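Long-range contact in glycosyltransferase (Rickettsia africae, PDB 7MI0), which probably transfers sugar residues to an acceptor, as a member of the GT-B superfamily of glycosyltransferases: residues Ser289-Ser294 / Leu315-Asn320. Numbering follows the deposited sequence.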
loop_
_atom_site.group_PDB
_atom_site.type_symbol
_atom_site.label_atom_id
_atom_site.label_comp_id
_atom_site.label_asym_id
_atom_site.label_seq_id
_atom_site.Cartn_x
_atom_site.Cartn_y
_atom_site.Cartn_z
ATOM N N SER A 289 8.329 -12.066 14.929
ATOM C CA SER A 289 8.846 -12.733 13.748
ATOM C C SER A 289 10.298 -12.345 13.503
ATOM O O SER A 289 10.782 -11.310 13.966
ATOM C CB SER A 289 7.997 -12.391 12.522
ATOM O OG SER A 289 6.618 -12.470 12.831
ATOM N N ASP A 290 10.992 -13.203 12.763
ATOM C CA ASP A 290 12.359 -12.946 12.340
ATOM C C ASP A 290 12.495 -12.735 10.840
ATOM O O ASP A 290 13.395 -12.009 10.414
ATOM C CB ASP A 290 13.270 -14.108 12.764
ATOM C CG ASP A 290 13.086 -14.496 14.224
ATOM O OD1 ASP A 290 13.218 -13.614 15.102
ATOM O OD2 ASP A 290 12.801 -15.684 14.492
ATOM N N ILE A 291 11.622 -13.338 10.032
ATOM C CA ILE A 291 11.671 -13.229 8.577
ATOM C C ILE A 291 10.273 -12.913 8.058
ATOM O O ILE A 291 9.309 -13.597 8.418
ATOM C CB ILE A 291 12.202 -14.522 7.933
ATOM C CG1 ILE A 291 13.620 -14.820 8.417
ATOM C CG2 ILE A 291 12.156 -14.423 6.414
ATOM C CD1 ILE A 291 14.044 -16.249 8.173
ATOM N N ILE A 292 10.166 -11.892 7.204
ATOM C CA ILE A 292 8.901 -11.480 6.597
ATOM C C ILE A 292 8.924 -11.844 5.120
ATOM O O ILE A 292 9.957 -11.703 4.456
ATOM C CB ILE A 292 8.646 -9.971 6.774
ATOM C CG1 ILE A 292 8.885 -9.551 8.221
ATOM C CG2 ILE A 292 7.223 -9.631 6.378
ATOM C CD1 ILE A 292 7.951 -10.208 9.200
ATOM N N ILE A 293 7.781 -12.292 4.598
ATOM C CA ILE A 293 7.704 -12.842 3.247
ATOM C C ILE A 293 6.652 -12.090 2.442
ATOM O O ILE A 293 5.490 -11.999 2.858
ATOM C CB ILE A 293 7.376 -14.345 3.250
ATOM C CG1 ILE A 293 8.432 -15.134 4.031
ATOM C CG2 ILE A 293 7.259 -14.859 1.822
ATOM C CD1 ILE A 293 9.798 -15.160 3.383
ATOM N N SER A 294 7.059 -11.560 1.291
ATOM C CA SER A 294 6.153 -11.210 0.206
ATOM C C SER A 294 6.501 -12.103 -0.972
ATOM O O SER A 294 7.626 -12.052 -1.481
ATOM C CB SER A 294 6.266 -9.743 -0.194
ATOM O OG SER A 294 5.760 -9.558 -1.509
ATOM N N LEU A 315 14.455 -9.300 8.797
ATOM C CA LEU A 315 14.965 -9.794 7.526
ATOM C C LEU A 315 13.790 -9.978 6.577
ATOM O O LEU A 315 12.849 -10.719 6.883
ATOM C CB LEU A 315 15.724 -11.104 7.716
ATOM C CG LEU A 315 17.031 -11.019 8.504
ATOM C CD1 LEU A 315 17.744 -12.361 8.478
ATOM C CD2 LEU A 315 17.932 -9.905 7.969
ATOM N N VAL A 316 13.835 -9.295 5.436
ATOM C CA VAL A 316 12.707 -9.204 4.515
ATOM C C VAL A 316 13.069 -9.896 3.208
ATOM O O VAL A 316 14.139 -9.647 2.638
ATOM C CB VAL A 316 12.307 -7.739 4.260
ATOM C CG1 VAL A 316 11.469 -7.635 2.999
ATOM C CG2 VAL A 316 11.553 -7.179 5.461
ATOM N N ILE A 317 12.169 -10.751 2.732
ATOM C CA ILE A 317 12.327 -11.480 1.480
ATOM C C ILE A 317 11.111 -11.175 0.612
ATOM O O ILE A 317 9.977 -11.486 0.998
ATOM C CB ILE A 317 12.465 -12.989 1.727
ATOM C CG1 ILE A 317 13.677 -13.284 2.605
ATOM C CG2 ILE A 317 12.561 -13.737 0.423
ATOM C CD1 ILE A 317 13.888 -14.764 2.849
ATOM N N ALA A 318 11.340 -10.564 -0.555
ATOM C CA ALA A 318 10.259 -10.169 -1.452
ATOM C C ALA A 318 10.540 -10.632 -2.875
ATOM O O ALA A 318 11.695 -10.706 -3.310
ATOM C CB ALA A 318 10.050 -8.656 -1.452
ATOM N N THR A 319 9.464 -10.936 -3.600
ATOM C CA THR A 319 9.589 -11.317 -5.000
ATOM C C THR A 319 9.935 -10.101 -5.844
ATOM O O THR A 319 9.394 -9.011 -5.646
ATOM C CB THR A 319 8.298 -11.948 -5.511
ATOM O OG1 THR A 319 7.174 -11.188 -5.047
ATOM C CG2 THR A 319 8.179 -13.371 -5.025
ATOM N N ASN A 320 10.849 -10.296 -6.791
ATOM C CA ASN A 320 11.352 -9.208 -7.625
ATOM C C ASN A 320 10.345 -8.945 -8.740
ATOM O O ASN A 320 10.508 -9.359 -9.889
ATOM C CB ASN A 320 12.727 -9.554 -8.175
ATOM C CG ASN A 320 13.278 -8.471 -9.067
ATOM O OD1 ASN A 320 12.752 -7.356 -9.102
ATOM N ND2 ASN A 320 14.342 -8.788 -9.797
#
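I317 lays its side chain against two isoleucines of the strand beside it. Its CB meets CD1 of I293 at 3.8 Å, the two side chains lying alongside each other and leaving the sheet in the same direction, while its CD1 slants across to CG2 of I291, 4.0 Å off. I293 reaches over because CG1 sits anti to its own carbonyl carbon and chi2 (-68°) folds CD1 back toward I317; in I317 the chain is extended instead (chi2 -178°), which carries CD1 out as far as I291. L315 extends this apolar face, its CB lying 4.3 Å from CG1 of I291.

The other face is thinner: CB of I292 meets CG2 of V316 at 4.2 Å, and S294 and A318 touch through their CB atoms.

At the end of strand 315-319, T319 OG1 is hydrogen-bonded to S296 O, just past strand 291-294; S294 OG, 4.1 Å from T319 OG1, is too far for a bond.

Between the two faces runs a parallel ladder. L315 O accepts from I292 N, I292 O from I317 N, and I317 O from S294 N, the last at 2.9 Å; all three are nearly straight, with weaker bonds at the ends, L315 N to D290 O (3.3 Å) and T319 N to S294 O. The segments run in the same direction, about 15° apart, as expected of a beta-alpha-beta unit whose connection holds helix 304-311.

These two strands lie inside the six-stranded parallel sheet of the C-terminal, Rossmann-like half of the GT-B fold, 291-294 bonded on its far edge to strand 214-218 and 315-319 to strand 335-337. Helix 342-355 packs over I291 and I317, and helix 304-311 over S294, V316 and A318, so the pair is buried between helices on both faces.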